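Local coordinates for flavohemoprotein (Vibrio cholerae O1 biovar El Tor, PDB 4EH1), which probably detoxifies nitric oxide by oxidising it to nitrate with oxygen and NAD(P)H, this piece being its FAD-carrying reductase domain, at residues L59-A62 with Y68-S71. Sequence-based numbering, arbitrary orientation.
With FAD (flavin-adenine dinucleotide), chain C.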
ATOM      1  N   LEU A  59       9.289  14.950  -0.376  1.00 21.75           N
ATOM      2  CA  LEU A  59       9.881  13.812   0.325  1.00 20.46           C
ATOM      3  C   LEU A  59       9.190  13.659   1.705  1.00 26.26           C
ATOM      4  O   LEU A  59       8.958  14.645   2.389  1.00 23.16           O
ATOM      5  CB  LEU A  59      11.383  14.003   0.428  1.00 23.89           C
ATOM      6  CG  LEU A  59      11.907  14.021  -1.012  1.00 30.87           C
ATOM      7  CD1 LEU A  59      13.059  14.950  -1.152  1.00 35.47           C
ATOM      8  CD2 LEU A  59      12.249  12.628  -1.484  1.00 30.85           C
ATOM      9  N   SER A  60       8.814  12.440   2.091  1.00 20.88           N
ATOM     10  CA  SER A  60       8.096  12.256   3.363  1.00 25.91           C
ATOM     11  C   SER A  60       8.845  11.385   4.361  1.00 31.81           C
ATOM     12  O   SER A  60       8.242  10.884   5.331  1.00 29.45           O
ATOM     13  CB  SER A  60       6.734  11.612   3.138  1.00 24.05           C
ATOM     14  OG  SER A  60       6.901  10.368   2.489  1.00 22.79           O
ATOM     15  N   HIS A  61      10.132  11.163   4.093  1.00 28.00           N
ATOM     16  CA  HIS A  61      11.026  10.582   5.095  1.00 31.60           C
ATOM     17  C   HIS A  61      12.318  11.415   5.190  1.00 28.75           C
ATOM     18  O   HIS A  61      12.547  12.283   4.353  1.00 28.53           O
ATOM     19  CB  HIS A  61      11.317   9.101   4.776  1.00 27.69           C
ATOM     20  CG  HIS A  61      11.399   8.242   5.998  1.00 35.63           C
ATOM     21  ND1 HIS A  61      12.417   8.367   6.925  1.00 32.86           N
ATOM     22  CD2 HIS A  61      10.572   7.270   6.467  1.00 29.64           C
ATOM     23  CE1 HIS A  61      12.224   7.493   7.900  1.00 35.50           C
ATOM     24  NE2 HIS A  61      11.108   6.824   7.650  1.00 35.10           N
ATOM     25  N   ALA A  62      13.133  11.156   6.212  1.00 25.94           N
ATOM     26  CA  ALA A  62      14.462  11.766   6.366  1.00 31.30           C
ATOM     27  C   ALA A  62      15.443  11.351   5.245  1.00 35.59           C
ATOM     28  O   ALA A  62      15.374  10.244   4.721  1.00 35.64           O
ATOM     29  CB  ALA A  62      15.060  11.386   7.722  1.00 29.52           C
ATOM     30  N   TYR A  68      14.256   7.306  -1.705  1.00 27.07           N
ATOM     31  CA  TYR A  68      13.320   8.379  -1.447  1.00 29.25           C
ATOM     32  C   TYR A  68      11.938   7.799  -1.141  1.00 30.01           C
ATOM     33  O   TYR A  68      11.525   6.803  -1.730  1.00 33.86           O
ATOM     34  CB  TYR A  68      13.209   9.279  -2.680  1.00 32.29           C
ATOM     35  CG  TYR A  68      14.436  10.110  -3.028  1.00 31.72           C
ATOM     36  CD1 TYR A  68      15.199  10.730  -2.038  1.00 29.63           C
ATOM     37  CD2 TYR A  68      14.807  10.290  -4.348  1.00 26.74           C
ATOM     38  CE1 TYR A  68      16.317  11.509  -2.364  1.00 31.08           C
ATOM     39  CE2 TYR A  68      15.926  11.049  -4.693  1.00 28.45           C
ATOM     40  CZ  TYR A  68      16.664  11.672  -3.703  1.00 30.93           C
ATOM     41  OH  TYR A  68      17.760  12.417  -4.051  1.00 31.74           O
ATOM     42  N   ARG A  69      11.219   8.416  -0.220  1.00 27.75           N
ATOM     43  CA  ARG A  69       9.795   8.139  -0.099  1.00 24.68           C
ATOM     44  C   ARG A  69       8.982   9.413  -0.419  1.00 28.28           C
ATOM     45  O   ARG A  69       9.275  10.513   0.088  1.00 26.40           O
ATOM     46  CB  ARG A  69       9.433   7.606   1.288  1.00 23.46           C
ATOM     47  CG  ARG A  69       7.931   7.278   1.450  1.00 25.49           C
ATOM     48  CD  ARG A  69       7.628   6.691   2.819  1.00 24.85           C
ATOM     49  NE  ARG A  69       7.446   7.742   3.807  1.00 27.74           N
ATOM     50  CZ  ARG A  69       7.129   7.511   5.077  1.00 31.84           C
ATOM     51  NH1 ARG A  69       6.966   6.265   5.506  1.00 25.71           N
ATOM     52  NH2 ARG A  69       6.962   8.524   5.916  1.00 31.37           N
ATOM     53  N   ILE A  70       7.979   9.254  -1.274  1.00 20.63           N
ATOM     54  CA  ILE A  70       6.988  10.311  -1.483  1.00 24.29           C
ATOM     55  C   ILE A  70       5.604   9.759  -1.156  1.00 24.96           C
ATOM     56  O   ILE A  70       5.404   8.540  -1.128  1.00 24.95           O
ATOM     57  CB  ILE A  70       6.958  10.796  -2.927  1.00 23.89           C
ATOM     58  CG1 ILE A  70       6.648   9.623  -3.847  1.00 25.17           C
ATOM     59  CG2 ILE A  70       8.296  11.529  -3.331  1.00 22.64           C
ATOM     60  CD1 ILE A  70       6.332  10.098  -5.289  1.00 27.59           C
ATOM     61  N   SER A  71       4.650  10.655  -0.933  1.00 25.06           N
ATOM     62  CA  SER A  71       3.301  10.261  -0.526  1.00 23.00           C
ATOM     63  C   SER A  71       2.292  11.090  -1.307  1.00 32.47           C
ATOM     64  O   SER A  71       2.254  12.331  -1.201  1.00 22.02           O
ATOM     65  CB  SER A  71       3.099  10.480   0.974  1.00 22.57           C
ATOM     66  OG  SER A  71       4.166   9.884   1.717  1.00 27.69           O
TER
HETATM   67  PA  FAD C 301      -4.115  17.347 -12.465  1.00 29.10           P
HETATM   68  O1A FAD C 301      -3.028  18.261 -12.650  1.00 24.76           O
HETATM   69  O2A FAD C 301      -4.568  16.489 -13.505  1.00 20.05           O
HETATM   70  O5B FAD C 301      -5.344  18.188 -12.055  1.00 27.54           O
HETATM   71  C5B FAD C 301      -5.197  19.362 -11.298  1.00 35.66           C
HETATM   72  C4B FAD C 301      -6.514  19.965 -10.847  1.00 42.52           C
HETATM   73  O4B FAD C 301      -7.197  20.580 -11.922  1.00 40.60           O
HETATM   74  C3B FAD C 301      -7.406  18.882 -10.321  1.00 49.74           C
HETATM   75  O3B FAD C 301      -8.165  19.415  -9.265  1.00 56.93           O
HETATM   76  C2B FAD C 301      -8.312  18.580 -11.466  1.00 42.70           C
HETATM   77  O2B FAD C 301      -9.529  18.162 -10.932  1.00 47.02           O
HETATM   78  C1B FAD C 301      -8.388  19.885 -12.202  1.00 41.42           C
HETATM   79  N9A FAD C 301      -8.472  19.623 -13.634  1.00 42.10           N
HETATM   80  C8A FAD C 301      -7.720  18.800 -14.332  1.00 49.58           C
HETATM   81  N7A FAD C 301      -8.081  18.782 -15.614  1.00 50.53           N
HETATM   82  C5A FAD C 301      -9.095  19.609 -15.740  1.00 44.76           C
HETATM   83  C6A FAD C 301      -9.945  20.041 -16.838  1.00 45.76           C
HETATM   84  N6A FAD C 301      -9.769  19.577 -18.083  1.00 43.63           N
HETATM   85  N1A FAD C 301     -10.899  20.903 -16.537  1.00 40.74           N
HETATM   86  C2A FAD C 301     -11.070  21.363 -15.318  1.00 40.12           C
HETATM   87  N3A FAD C 301     -10.341  21.015 -14.279  1.00 42.16           N
HETATM   88  C4A FAD C 301      -9.357  20.150 -14.426  1.00 40.78           C
HETATM   89  N1  FAD C 301       0.926  16.267  -4.003  1.00 22.54           N
HETATM   90  C2  FAD C 301       0.997  15.177  -3.241  1.00 32.03           C
HETATM   91  O2  FAD C 301       0.158  14.324  -3.384  1.00 24.52           O
HETATM   92  N3  FAD C 301       1.946  14.967  -2.346  1.00 23.99           N
HETATM   93  C4  FAD C 301       2.904  15.818  -2.137  1.00 25.79           C
HETATM   94  O4  FAD C 301       3.740  15.563  -1.310  1.00 22.99           O
HETATM   95  C4X FAD C 301       2.894  17.057  -2.923  1.00 24.51           C
HETATM   96  N5  FAD C 301       3.812  17.981  -2.768  1.00 31.42           N
HETATM   97  C5X FAD C 301       3.779  19.093  -3.477  1.00 27.16           C
HETATM   98  C6  FAD C 301       4.753  20.017  -3.272  1.00 32.02           C
HETATM   99  C7  FAD C 301       4.750  21.178  -3.981  1.00 31.02           C
HETATM  100  C7M FAD C 301       5.807  22.192  -3.758  1.00 23.45           C
HETATM  101  C8  FAD C 301       3.714  21.425  -4.973  1.00 28.12           C
HETATM  102  C8M FAD C 301       3.754  22.695  -5.734  1.00 30.66           C
HETATM  103  C9  FAD C 301       2.734  20.498  -5.189  1.00 30.00           C
HETATM  104  C9A FAD C 301       2.727  19.337  -4.464  1.00 22.76           C
HETATM  105  N10 FAD C 301       1.743  18.382  -4.659  1.00 28.18           N
HETATM  106  C10 FAD C 301       1.812  17.232  -3.889  1.00 23.07           C
HETATM  107  C1' FAD C 301       0.706  18.578  -5.664  1.00 25.42           C
HETATM  108  C2' FAD C 301       1.018  17.727  -6.895  1.00 28.74           C
HETATM  109  O2' FAD C 301       2.211  18.100  -7.547  1.00 25.96           O
HETATM  110  C3' FAD C 301      -0.013  17.746  -8.004  1.00 26.37           C
HETATM  111  O3' FAD C 301      -0.354  19.055  -8.367  1.00 22.91           O
HETATM  112  C4' FAD C 301      -1.243  16.894  -7.747  1.00 28.67           C
HETATM  113  O4' FAD C 301      -0.824  15.578  -7.473  1.00 26.45           O
HETATM  114  C5' FAD C 301      -2.256  16.903  -8.886  1.00 27.57           C
HETATM  115  O5' FAD C 301      -1.771  16.399 -10.095  1.00 25.75           O
HETATM  116  P   FAD C 301      -2.597  15.524 -11.052  1.00 28.08           P
HETATM  117  O1P FAD C 301      -1.825  15.404 -12.245  1.00 27.35           O
HETATM  118  O2P FAD C 301      -2.971  14.350 -10.362  1.00 28.15           O
HETATM  119  O3P FAD C 301      -3.853  16.397 -11.267  1.00 22.61           O
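In the FAD-binding beta domain, the loop leaving strand 53-58 folds back on outermost strand 68-73, and Ser60 and Arg69 carry most of the meeting. Backbone first: Ser60 N donates to Arg69 O at 2.8 Å. The Arg69 side chain then returns the grip side-on, NE donating a hydrogen bond to Ser60 OG at 3.0 Å and NH2 one to Ser60 O at 2.7 Å, the latter from above the carbonyl plane. Extended through its first two torsions, the arginine bends at chi3 (84°), which brings NE and NH2 to Ser60. His61 closes one face of that group: its ring edge, through CD2, stands 3.7 Å from Arg69 CZ, the two planes 65° apart. Serine suits position 60 because one hydroxyl, placed by chi1 of 58°, can accept from Arg69 NE and also pair with Ser71 OG at 2.9 Å; Ser71 OG in turn bonds Ser20 on strand 18-25. On the apolar side of the contact, Leu59 CD2 packs obliquely against Tyr68 CD1 at 3.6 Å, while the tyrosine hydroxyl bonds Leu32 O. Glu161 forms a salt bridge with Arg69 NH2, so the arginine ties the loop to the NAD-binding part and its charge is probably balanced. Ser71 O accepts a hydrogen bond from FAD N3 at 2.9 Å, so the same residue joins the buried hydroxyl pair by its side chain and the flavin by its backbone.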